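Local coordinates for membrane lipoprotein TpN32 (PDB 1XS5) that binds methionine in a pocket formed by its chain and, as an NlpA-family lipoprotein, probably serves as the periplasmic binding protein of a methionine uptake system, at residues 20-25 with 32-37; 75-80 with 210-215; 174-179 with 235-240; 102-107 with 118-123. All blocks are in the same frame, centred on the assembly; numbering follows the deposited sequence.

How the interactions relate
From the N terminus, interaction 1 comes first, closing a short loop between helix 14-26 and strand 30-36 at one edge of the six-stranded sheet. Residues 75-80 open a much longer loop, which interaction 2 closes by bringing helix 210-219 against strand 74-82. Nested inside it lies interaction 4, a local closure in the five-stranded sheet about 33 Å away between centres. Interaction 3 crosses interaction 2: it opens at 174-179, within that loop, and closes beyond it at 235-240, joining the two sheet regions. Interactions 1 and 2 touch where Leu-32 meets Val-215, and interactions 2 and 3 meet where Val-80 O probably accepts from Ala-240 N.

Interaction 1. Residues 20-25 with 32-37; sequences IAKEEV and LRIVEF
Lys-22 and Leu-32 meet at their CB atoms and then diverge, crossing obliquely, and the rest of the contact is arranged round this pair. Leu-32 points into the helix, its CB 4.0 Å from Lys-22 CB. Its CD2 methyl lies against the helical backbone, 3.8 Å from Lys-22 N and 4.1 Å from Ala-21 CB. Val-25, one turn further along, closes over the same leucine from the other end: its CG2 methyl stands 4.1 Å from Leu-32 CB, so the leucine touches three helical side chains.

The lysine takes a different course. With CG swung opposite the backbone N and the chain straight until the last bend, its methylenes run alongside the carbonyl oxygen of Leu-32, and the bend about CD-CE turns NZ onto it. NZ donates to Leu-32 O at 2.9 Å; the C=O...N angle is 154°, and the nitrogen is tilted 24° from the carbonyl plane. On the way, Lys-22 CD comes to 4.4 Å from Ile-34 CD1. A water donates to Lys-22 O and accepts from Leu-32 N. This one strand residue is thus tied to the helix twice, its O directly by NZ and its N through the water, while its side chain packs against Ala-21 and Val-25.

Leu-32 also touches Val-5 and Val-7, and helix 210-219 packs on Ala-21, Val-25 and Leu-32. The axes of helix segment 20-25 and strand segment 32-36 run nearly antiparallel (163°), as expected for the second half of the beta-alpha-beta unit built from strand 3-9, helix 14-26 and strand 30-36.

Interaction 2. Residues 75-80 with 210-215; sequences VSVGNV and ARVQAV
Val-77 presents both its methyls to a single methyl of Val-212. In Val-77 the chi1 of -56° sets CG2 in the crowded position between the backbone N and the carbonyl carbon, with CG1 beside the N; the pair straddles Val-212 CG1, at 4.1 Å from CG2 and 4.2 Å from CG1. Val-212 reaches out by the other branch arrangement: its CG1 lies opposite the backbone N (chi1 171°), directed from helix 210-219 to the strand.

Gln-213 leaves the helix at the side of this contact and bends at chi1 and chi2 so that the amide swings toward the strand, NE2 reaching 4.4 Å from Val-77 CB. The amide donates to the backbone O of Glu-207, and also to a water at 3.2 Å from NE2, which in turn donates to Val-77 O at 2.8 Å.

The strand is irregular here. Ser-76 OG accepts from Gly-78 N in an ST turn, and Val-77 and Gly-78 both bond to Leu-200 of the neighbouring strand, consistent with a beta bulge.

Chemically, the contact is small and rests on apolar methyls, without any direct hydrogen bond; at its edge the amide, held by Glu-207 O, is linked to Val-77 O by one bridging water.

Interaction 3. Residues 174-179 with 235-240; sequences YAIMAG and GEVAPA
Ile-176 extends to Val-237 through a chi1 of -70°, which places CG1 beside its own backbone N, and a chi2 of 161°, which carries CD1 nearly straight on from there. Val-237 answers with chi1 -172°, leaving CG2 on the side turned to the isoleucine. Ile-176 belongs to the Schellman motif that ends helix 172-177 at Gly-179, a residue with positive phi: Gly-179 N bonds to Ile-176 O and Leu-180 N to Ala-175 O. Its backbone O is held by the motif while its CD1 meets the C-terminal segment.

Glu-236 contributes only the root of its side chain, with CB 4.2 Å from Ile-176 CD1. Its CB bond is directed at the helix, but a bend at chi2 takes the carboxylate elsewhere, and OE2 is hydrogen-bonded to Ser-181 OG.

Helix 172-177 follows strand 167-170 of the five-stranded sheet, whereas Glu-236 and Val-237 lie in the loop leading into strand 238-239, the edge of the six-stranded sheet, so the contact joins the two lobes of a periplasmic binding protein fold. Asn-173, on the same helix, lines the methionine pocket, and the side chain of Val-237 is about 8 Å from the ligand. At the centre, Ile-176 CD1 and Val-237 CG2 are modelled 3.4 Å apart, closer than carbon atoms usually pack, a spacing best read with caution.

Interaction 4. Residues 102-107 with 118-123; sequences AVIAIP and RLLEAA
Leu-120 points from helix 110-122 at the strand and touches Ile-104 and Ile-106 with the end of its side chain. Starting from CB, the first atom touches neither isoleucine. CG comes next, placed beside the backbone N by a chi1 of -66°, and it splits the chain into two methyls with different neighbours. CD1 goes between the two strand residues, 4.1 Å from Ile-106 CG2 and 4.3 Å from Ile-104 CG2. CD2 turns to one side and meets the outer end of Ile-104, lying 4.3 Å from its CD1.

Ile-106 has the less common chi1 of 61°, with CG1 held between N and carbonyl carbon, which leaves CG2 as the branch facing the leucine. Ile-104 and Ile-106 are two residues apart, so they project from the same face of the strand, and no polar atom takes part.

Leu-120 further touches Leu-150 and Val-169 on the strands flanking 103-107, while Ile-106 also packs on Leu-117 an earlier turn of the helix. Helix 110-122, whose first half carries the methionine-pocket residues Asn-112 and Arg-115, thereby packs on strands 149-153, 103-107 and 167-170 of the five-stranded sheet.

Interaction 1. Residues 20-25 with 32-37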
loop_
_atom_site.group_PDB
_atom_site.type_symbol
_atom_site.label_atom_id
_atom_site.label_comp_id
_atom_site.label_asym_id
_atom_site.label_seq_id
_atom_site.Cartn_x
_atom_site.Cartn_y
_atom_site.Cartn_z
ATOM N N ILE A 20 16.336 -5.994 6.627
ATOM C CA ILE A 20 16.508 -7.344 7.147
ATOM C C ILE A 20 16.951 -8.205 5.979
ATOM O O ILE A 20 17.844 -9.050 6.112
ATOM C CB ILE A 20 15.177 -7.890 7.732
ATOM C CG1 ILE A 20 14.835 -7.098 8.998
ATOM C CG2 ILE A 20 15.283 -9.385 8.026
ATOM C CD1 ILE A 20 13.438 -7.370 9.510
ATOM N N ALA A 21 16.340 -7.964 4.823
ATOM C CA ALA A 21 16.668 -8.693 3.614
ATOM C C ALA A 21 18.104 -8.434 3.163
ATOM O O ALA A 21 18.760 -9.338 2.599
ATOM C CB ALA A 21 15.719 -8.302 2.495
ATOM N N LYS A 22 18.552 -7.195 3.358
ATOM C CA LYS A 22 19.910 -6.769 2.951
ATOM C C LYS A 22 20.929 -7.610 3.751
ATOM O O LYS A 22 21.888 -8.159 3.187
ATOM C CB LYS A 22 20.086 -5.269 3.228
ATOM C CG LYS A 22 21.498 -4.667 3.035
ATOM C CD LYS A 22 21.418 -3.146 3.333
ATOM C CE LYS A 22 22.775 -2.462 3.311
ATOM N NZ LYS A 22 23.503 -2.764 2.051
ATOM N N GLU A 23 20.721 -7.709 5.051
ATOM C CA GLU A 23 21.625 -8.539 5.853
ATOM C C GLU A 23 21.636 -9.982 5.381
ATOM O O GLU A 23 22.689 -10.588 5.239
ATOM C CB GLU A 23 21.219 -8.529 7.312
ATOM C CG GLU A 23 21.244 -7.158 7.936
ATOM C CD GLU A 23 21.214 -7.260 9.443
ATOM O OE1 GLU A 23 20.723 -8.309 9.913
ATOM O OE2 GLU A 23 21.664 -6.316 10.146
ATOM N N GLU A 24 20.463 -10.528 5.105
ATOM C CA GLU A 24 20.381 -11.903 4.691
ATOM C C GLU A 24 21.017 -12.257 3.365
ATOM O O GLU A 24 21.669 -13.302 3.255
ATOM C CB GLU A 24 18.913 -12.359 4.661
ATOM C CG GLU A 24 18.279 -12.500 6.010
ATOM C CD GLU A 24 18.966 -13.560 6.896
ATOM O OE1 GLU A 24 19.338 -14.665 6.394
ATOM O OE2 GLU A 24 19.107 -13.267 8.105
ATOM N N VAL A 25 20.835 -11.423 2.347
ATOM C CA VAL A 25 21.403 -11.758 1.056
ATOM C C VAL A 25 22.905 -11.453 0.989
ATOM O O VAL A 25 23.617 -11.903 0.062
ATOM C CB VAL A 25 20.648 -11.076 -0.086
ATOM C CG1 VAL A 25 19.166 -11.577 -0.089
ATOM C CG2 VAL A 25 20.728 -9.537 0.061
ATOM N N LEU A 32 22.594 -5.505 -1.374
ATOM C CA LEU A 32 21.309 -4.918 -1.678
ATOM C C LEU A 32 21.424 -3.433 -1.352
ATOM O O LEU A 32 21.715 -3.065 -0.206
ATOM C CB LEU A 32 20.228 -5.592 -0.802
ATOM C CG LEU A 32 18.757 -5.265 -1.117
ATOM C CD1 LEU A 32 18.477 -5.521 -2.585
ATOM C CD2 LEU A 32 17.822 -6.112 -0.229
ATOM N N ARG A 33 21.262 -2.594 -2.376
ATOM C CA ARG A 33 21.310 -1.146 -2.190
ATOM C C ARG A 33 19.841 -0.685 -2.092
ATOM O O ARG A 33 19.066 -0.887 -3.036
ATOM C CB ARG A 33 22.005 -0.518 -3.407
ATOM C CG ARG A 33 22.099 1.000 -3.369
ATOM C CD ARG A 33 23.044 1.436 -4.514
ATOM N NE ARG A 33 22.455 1.182 -5.831
ATOM C CZ ARG A 33 21.599 1.982 -6.436
ATOM N NH1 ARG A 33 21.216 3.112 -5.854
ATOM N NH2 ARG A 33 21.115 1.653 -7.634
ATOM N N ILE A 34 19.461 -0.080 -0.969
ATOM C CA ILE A 34 18.089 0.376 -0.758
ATOM C C ILE A 34 18.033 1.820 -1.205
ATOM O O ILE A 34 18.710 2.696 -0.651
ATOM C CB ILE A 34 17.676 0.228 0.733
ATOM C CG1 ILE A 34 17.783 -1.270 1.147
ATOM C CG2 ILE A 34 16.237 0.691 0.929
ATOM C CD1 ILE A 34 17.428 -1.536 2.635
ATOM N N VAL A 35 17.255 2.056 -2.251
ATOM C CA VAL A 35 17.169 3.368 -2.879
ATOM C C VAL A 35 15.847 4.026 -2.483
ATOM O O VAL A 35 14.773 3.490 -2.764
ATOM C CB VAL A 35 17.240 3.172 -4.411
ATOM C CG1 VAL A 35 17.282 4.540 -5.130
ATOM C CG2 VAL A 35 18.462 2.270 -4.752
ATOM N N GLU A 36 15.920 5.190 -1.858
ATOM C CA GLU A 36 14.717 5.866 -1.362
ATOM C C GLU A 36 14.115 6.893 -2.314
ATOM O O GLU A 36 14.787 7.845 -2.739
ATOM C CB GLU A 36 15.056 6.545 -0.024
ATOM C CG GLU A 36 15.993 5.726 0.865
ATOM C CD GLU A 36 16.634 6.564 1.995
ATOM O OE1 GLU A 36 15.888 7.243 2.727
ATOM O OE2 GLU A 36 17.883 6.544 2.149
ATOM N N PHE A 37 12.829 6.709 -2.614
ATOM C CA PHE A 37 12.082 7.575 -3.518
ATOM C C PHE A 37 10.978 8.303 -2.784
ATOM O O PHE A 37 10.660 7.945 -1.664
ATOM C CB PHE A 37 11.449 6.723 -4.621
ATOM C CG PHE A 37 12.434 6.233 -5.647
ATOM C CD1 PHE A 37 13.232 5.129 -5.395
ATOM C CD2 PHE A 37 12.555 6.888 -6.864
ATOM C CE1 PHE A 37 14.141 4.674 -6.343
ATOM C CE2 PHE A 37 13.464 6.457 -7.835
ATOM C CZ PHE A 37 14.258 5.355 -7.580
HETATM O O HOH W 1 23.225 -7.015 1.205
#

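Interaction 2. Residues 75-80 with 210-215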
loop_
_atom_site.group_PDB
_atom_site.type_symbol
_atom_site.label_atom_id
_atom_site.label_comp_id
_atom_site.label_asym_id
_atom_site.label_seq_id
_atom_site.Cartn_x
_atom_site.Cartn_y
_atom_site.Cartn_z
ATOM N N VAL A 75 6.000 -6.766 -13.475
ATOM C CA VAL A 75 5.375 -7.990 -12.989
ATOM C C VAL A 75 5.752 -8.197 -11.539
ATOM O O VAL A 75 6.815 -7.766 -11.095
ATOM C CB VAL A 75 5.848 -9.268 -13.725
ATOM C CG1 VAL A 75 5.405 -9.252 -15.190
ATOM C CG2 VAL A 75 7.337 -9.399 -13.603
ATOM N N SER A 76 4.859 -8.839 -10.802
ATOM C CA SER A 76 5.113 -9.180 -9.412
ATOM C C SER A 76 5.846 -10.511 -9.363
ATOM O O SER A 76 5.471 -11.429 -10.106
ATOM C CB SER A 76 3.807 -9.406 -8.647
ATOM O OG SER A 76 4.112 -10.047 -7.414
ATOM N N VAL A 77 6.847 -10.651 -8.500
ATOM C CA VAL A 77 7.511 -11.943 -8.374
ATOM C C VAL A 77 7.058 -12.637 -7.092
ATOM O O VAL A 77 7.456 -13.766 -6.819
ATOM C CB VAL A 77 9.064 -11.847 -8.388
ATOM C CG1 VAL A 77 9.513 -11.147 -9.647
ATOM C CG2 VAL A 77 9.591 -11.139 -7.130
ATOM N N GLY A 78 6.203 -11.973 -6.320
ATOM C CA GLY A 78 5.699 -12.563 -5.108
ATOM C C GLY A 78 5.032 -11.640 -4.102
ATOM O O GLY A 78 5.417 -10.473 -3.967
ATOM N N ASN A 79 4.014 -12.171 -3.414
ATOM C CA ASN A 79 3.339 -11.421 -2.357
ATOM C C ASN A 79 4.208 -11.505 -1.127
ATOM O O ASN A 79 4.725 -12.552 -0.806
ATOM C CB ASN A 79 1.982 -12.030 -1.989
ATOM C CG ASN A 79 1.051 -12.053 -3.136
ATOM O OD1 ASN A 79 0.986 -11.101 -3.925
ATOM N ND2 ASN A 79 0.319 -13.143 -3.265
ATOM N N VAL A 80 4.343 -10.394 -0.427
ATOM C CA VAL A 80 5.157 -10.317 0.769
ATOM C C VAL A 80 4.342 -10.066 2.056
ATOM O O VAL A 80 4.529 -10.747 3.086
ATOM C CB VAL A 80 6.201 -9.153 0.635
ATOM C CG1 VAL A 80 7.032 -9.074 1.864
ATOM C CG2 VAL A 80 7.120 -9.392 -0.594
ATOM N N ALA A 210 18.550 -14.389 -10.321
ATOM C CA ALA A 210 18.870 -15.061 -9.068
ATOM C C ALA A 210 18.949 -14.132 -7.867
ATOM O O ALA A 210 18.685 -14.558 -6.736
ATOM C CB ALA A 210 20.192 -15.832 -9.220
ATOM N N ARG A 211 19.327 -12.872 -8.097
ATOM C CA ARG A 211 19.414 -11.918 -6.988
ATOM C C ARG A 211 17.993 -11.535 -6.546
ATOM O O ARG A 211 17.715 -11.374 -5.355
ATOM C CB ARG A 211 20.159 -10.638 -7.418
ATOM C CG ARG A 211 21.695 -10.743 -7.475
ATOM C CD ARG A 211 22.180 -11.178 -8.829
ATOM N NE ARG A 211 21.581 -10.413 -9.915
ATOM C CZ ARG A 211 22.136 -9.359 -10.494
ATOM N NH1 ARG A 211 23.323 -8.929 -10.099
ATOM N NH2 ARG A 211 21.500 -8.731 -11.471
ATOM N N VAL A 212 17.118 -11.366 -7.531
ATOM C CA VAL A 212 15.714 -11.011 -7.272
ATOM C C VAL A 212 15.120 -12.163 -6.466
ATOM O O VAL A 212 14.524 -11.949 -5.404
ATOM C CB VAL A 212 14.954 -10.831 -8.602
ATOM C CG1 VAL A 212 13.448 -10.680 -8.378
ATOM C CG2 VAL A 212 15.500 -9.607 -9.328
ATOM N N GLN A 213 15.297 -13.396 -6.946
ATOM C CA GLN A 213 14.749 -14.531 -6.201
ATOM C C GLN A 213 15.283 -14.589 -4.771
ATOM O O GLN A 213 14.546 -14.970 -3.873
ATOM C CB GLN A 213 14.999 -15.872 -6.928
ATOM C CG GLN A 213 14.138 -16.022 -8.156
ATOM C CD GLN A 213 12.663 -16.014 -7.803
ATOM O OE1 GLN A 213 12.256 -16.684 -6.842
ATOM N NE2 GLN A 213 11.844 -15.258 -8.582
ATOM N N ALA A 214 16.539 -14.206 -4.530
ATOM C CA ALA A 214 17.072 -14.247 -3.153
ATOM C C ALA A 214 16.457 -13.189 -2.246
ATOM O O ALA A 214 16.288 -13.359 -1.010
ATOM C CB ALA A 214 18.621 -14.084 -3.158
ATOM N N VAL A 215 16.170 -12.045 -2.845
ATOM C CA VAL A 215 15.580 -10.977 -2.065
ATOM C C VAL A 215 14.176 -11.430 -1.709
ATOM O O VAL A 215 13.763 -11.297 -0.568
ATOM C CB VAL A 215 15.576 -9.671 -2.864
ATOM C CG1 VAL A 215 14.704 -8.591 -2.159
ATOM C CG2 VAL A 215 17.041 -9.189 -2.961
HETATM O O HOH W 2 8.640 -15.470 -8.677
#

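Interaction 3. Residues 174-179 with 235-240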
loop_
_atom_site.group_PDB
_atom_site.type_symbol
_atom_site.label_atom_id
_atom_site.label_comp_id
_atom_site.label_asym_id
_atom_site.label_seq_id
_atom_site.Cartn_x
_atom_site.Cartn_y
_atom_site.Cartn_z
ATOM N N TYR A 174 1.319 4.829 5.612
ATOM C CA TYR A 174 1.258 6.223 6.058
ATOM C C TYR A 174 0.595 6.393 7.408
ATOM O O TYR A 174 0.951 7.319 8.174
ATOM C CB TYR A 174 0.530 7.089 5.012
ATOM C CG TYR A 174 1.367 7.260 3.780
ATOM C CD1 TYR A 174 2.665 7.740 3.884
ATOM C CD2 TYR A 174 0.866 6.972 2.512
ATOM C CE1 TYR A 174 3.450 7.949 2.759
ATOM C CE2 TYR A 174 1.654 7.164 1.364
ATOM C CZ TYR A 174 2.938 7.655 1.502
ATOM O OH TYR A 174 3.756 7.874 0.409
ATOM N N ALA A 175 -0.368 5.514 7.710
ATOM C CA ALA A 175 -1.066 5.572 9.005
ATOM C C ALA A 175 -0.035 5.225 10.115
ATOM O O ALA A 175 0.105 5.948 11.106
ATOM C CB ALA A 175 -2.222 4.523 9.029
ATOM N N ILE A 176 0.690 4.121 9.929
ATOM C CA ILE A 176 1.672 3.666 10.912
ATOM C C ILE A 176 2.743 4.734 11.147
ATOM O O ILE A 176 3.169 4.999 12.280
ATOM C CB ILE A 176 2.314 2.342 10.432
ATOM C CG1 ILE A 176 1.278 1.205 10.494
ATOM C CG2 ILE A 176 3.515 2.029 11.273
ATOM C CD1 ILE A 176 1.747 0.037 9.580
ATOM N N MET A 177 3.166 5.389 10.074
ATOM C CA MET A 177 4.141 6.453 10.220
ATOM C C MET A 177 3.619 7.645 11.031
ATOM O O MET A 177 4.427 8.406 11.583
ATOM C CB MET A 177 4.584 6.975 8.844
ATOM C CG MET A 177 5.509 6.010 8.128
ATOM S SD MET A 177 5.624 6.490 6.341
ATOM C CE MET A 177 5.708 8.281 6.432
ATOM N N ALA A 178 2.293 7.826 11.059
ATOM C CA ALA A 178 1.643 8.916 11.791
ATOM C C ALA A 178 1.055 8.450 13.174
ATOM O O ALA A 178 0.260 9.149 13.816
ATOM C CB ALA A 178 0.536 9.541 10.908
ATOM N N GLY A 179 1.451 7.256 13.595
ATOM C CA GLY A 179 1.019 6.712 14.864
ATOM C C GLY A 179 -0.391 6.116 14.905
ATOM O O GLY A 179 -0.954 5.935 15.994
ATOM N N GLY A 235 -1.813 -6.857 13.695
ATOM C CA GLY A 235 -1.891 -7.299 12.319
ATOM C C GLY A 235 -1.874 -6.089 11.374
ATOM O O GLY A 235 -2.364 -6.191 10.241
ATOM N N GLU A 236 -1.327 -4.957 11.820
ATOM C CA GLU A 236 -1.271 -3.764 10.979
ATOM C C GLU A 236 -0.463 -4.070 9.713
ATOM O O GLU A 236 -0.787 -3.582 8.652
ATOM C CB GLU A 236 -0.667 -2.588 11.738
ATOM C CG GLU A 236 -1.495 -2.072 12.954
ATOM C CD GLU A 236 -1.263 -2.858 14.255
ATOM O OE1 GLU A 236 -0.771 -4.002 14.184
ATOM O OE2 GLU A 236 -1.607 -2.348 15.343
ATOM N N VAL A 237 0.594 -4.871 9.847
ATOM C CA VAL A 237 1.409 -5.317 8.727
ATOM C C VAL A 237 1.563 -6.821 9.029
ATOM O O VAL A 237 2.026 -7.174 10.100
ATOM C CB VAL A 237 2.782 -4.642 8.727
ATOM C CG1 VAL A 237 3.523 -5.006 7.422
ATOM C CG2 VAL A 237 2.607 -3.140 8.850
ATOM N N ALA A 238 1.148 -7.693 8.116
ATOM C CA ALA A 238 1.219 -9.129 8.381
ATOM C C ALA A 238 1.696 -9.913 7.168
ATOM O O ALA A 238 1.329 -9.591 6.032
ATOM C CB ALA A 238 -0.187 -9.622 8.788
ATOM N N PRO A 239 2.472 -10.992 7.392
ATOM C CA PRO A 239 2.980 -11.816 6.280
ATOM C C PRO A 239 1.823 -12.247 5.359
ATOM O O PRO A 239 0.735 -12.565 5.832
ATOM C CB PRO A 239 3.612 -13.023 6.973
ATOM C CG PRO A 239 3.977 -12.518 8.347
ATOM C CD PRO A 239 2.830 -11.565 8.709
ATOM N N ALA A 240 2.062 -12.263 4.054
ATOM C CA ALA A 240 1.041 -12.642 3.101
ATOM C C ALA A 240 0.972 -14.153 2.902
ATOM O O ALA A 240 0.778 -14.596 1.747
ATOM C CB ALA A 240 1.300 -11.959 1.769
#

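Interaction 4. Residues 102-107 with 118-123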
loop_
_atom_site.group_PDB
_atom_site.type_symbol
_atom_site.label_atom_id
_atom_site.label_comp_id
_atom_site.label_asym_id
_atom_site.label_seq_id
_atom_site.Cartn_x
_atom_site.Cartn_y
_atom_site.Cartn_z
ATOM N N ALA A 102 -20.552 14.946 6.857
ATOM C CA ALA A 102 -19.157 14.721 7.306
ATOM C C ALA A 102 -18.174 14.691 6.132
ATOM O O ALA A 102 -18.507 14.174 5.052
ATOM C CB ALA A 102 -19.064 13.406 8.087
ATOM N N VAL A 103 -16.955 15.226 6.327
ATOM C CA VAL A 103 -15.962 15.224 5.226
ATOM C C VAL A 103 -14.963 14.060 5.390
ATOM O O VAL A 103 -14.285 13.965 6.416
ATOM C CB VAL A 103 -15.119 16.561 5.179
ATOM C CG1 VAL A 103 -14.001 16.447 4.121
ATOM C CG2 VAL A 103 -16.016 17.756 4.853
ATOM N N ILE A 104 -14.894 13.164 4.416
ATOM C CA ILE A 104 -13.967 12.021 4.507
ATOM C C ILE A 104 -12.953 12.096 3.354
ATOM O O ILE A 104 -13.326 12.109 2.178
ATOM C CB ILE A 104 -14.747 10.671 4.457
ATOM C CG1 ILE A 104 -15.705 10.581 5.654
ATOM C CG2 ILE A 104 -13.778 9.497 4.486
ATOM C CD1 ILE A 104 -16.419 9.202 5.800
ATOM N N ALA A 105 -11.667 12.143 3.694
ATOM C CA ALA A 105 -10.603 12.221 2.706
ATOM C C ALA A 105 -10.158 10.816 2.335
ATOM O O ALA A 105 -10.005 9.967 3.215
ATOM C CB ALA A 105 -9.414 12.984 3.298
ATOM N N ILE A 106 -9.898 10.590 1.054
ATOM C CA ILE A 106 -9.445 9.297 0.576
ATOM C C ILE A 106 -8.289 9.449 -0.416
ATOM O O ILE A 106 -8.053 10.547 -0.955
ATOM C CB ILE A 106 -10.615 8.545 -0.117
ATOM C CG1 ILE A 106 -11.115 9.337 -1.321
ATOM C CG2 ILE A 106 -11.802 8.379 0.852
ATOM C CD1 ILE A 106 -12.357 8.662 -1.960
ATOM N N PRO A 107 -7.595 8.348 -0.732
ATOM C CA PRO A 107 -6.481 8.427 -1.665
ATOM C C PRO A 107 -6.939 8.910 -3.029
ATOM O O PRO A 107 -8.067 8.651 -3.437
ATOM C CB PRO A 107 -5.974 6.980 -1.729
ATOM C CG PRO A 107 -6.248 6.464 -0.375
ATOM C CD PRO A 107 -7.668 6.997 -0.130
ATOM N N ARG A 118 -14.634 1.164 -1.735
ATOM C CA ARG A 118 -15.241 -0.131 -1.403
ATOM C C ARG A 118 -15.214 -0.415 0.123
ATOM O O ARG A 118 -16.048 -1.167 0.661
ATOM C CB ARG A 118 -14.602 -1.241 -2.237
ATOM C CG ARG A 118 -14.893 -0.995 -3.704
ATOM C CD ARG A 118 -15.195 -2.231 -4.534
ATOM N NE ARG A 118 -15.754 -1.881 -5.854
ATOM C CZ ARG A 118 -15.033 -1.571 -6.937
ATOM N NH1 ARG A 118 -13.689 -1.565 -6.891
ATOM N NH2 ARG A 118 -15.665 -1.266 -8.070
ATOM N N LEU A 119 -14.271 0.204 0.819
ATOM C CA LEU A 119 -14.218 0.127 2.286
ATOM C C LEU A 119 -15.428 0.905 2.845
ATOM O O LEU A 119 -16.156 0.421 3.721
ATOM C CB LEU A 119 -12.896 0.747 2.775
ATOM C CG LEU A 119 -12.676 0.841 4.286
ATOM C CD1 LEU A 119 -11.169 1.089 4.536
ATOM C CD2 LEU A 119 -13.545 2.000 4.889
ATOM N N LEU A 120 -15.632 2.133 2.354
ATOM C CA LEU A 120 -16.764 2.976 2.793
ATOM C C LEU A 120 -18.087 2.307 2.388
ATOM O O LEU A 120 -19.066 2.387 3.095
ATOM C CB LEU A 120 -16.661 4.374 2.128
ATOM C CG LEU A 120 -15.414 5.160 2.618
ATOM C CD1 LEU A 120 -15.322 6.509 1.887
ATOM C CD2 LEU A 120 -15.513 5.408 4.089
ATOM N N GLU A 121 -18.107 1.643 1.234
ATOM C CA GLU A 121 -19.338 0.952 0.828
ATOM C C GLU A 121 -19.664 -0.169 1.850
ATOM O O GLU A 121 -20.812 -0.305 2.307
ATOM C CB GLU A 121 -19.138 0.365 -0.575
ATOM C CG GLU A 121 -20.277 -0.481 -1.104
ATOM C CD GLU A 121 -20.028 -0.946 -2.544
ATOM O OE1 GLU A 121 -18.943 -1.525 -2.788
ATOM O OE2 GLU A 121 -20.912 -0.740 -3.422
ATOM N N ALA A 122 -18.651 -0.969 2.198
ATOM C CA ALA A 122 -18.794 -2.057 3.167
ATOM C C ALA A 122 -19.283 -1.540 4.529
ATOM O O ALA A 122 -20.007 -2.249 5.257
ATOM C CB ALA A 122 -17.429 -2.788 3.334
ATOM N N ALA A 123 -18.871 -0.322 4.890
ATOM C CA ALA A 123 -19.306 0.279 6.158
ATOM C C ALA A 123 -20.694 0.962 6.057
ATOM O O ALA A 123 -21.167 1.549 7.030
ATOM C CB ALA A 123 -18.244 1.308 6.667
#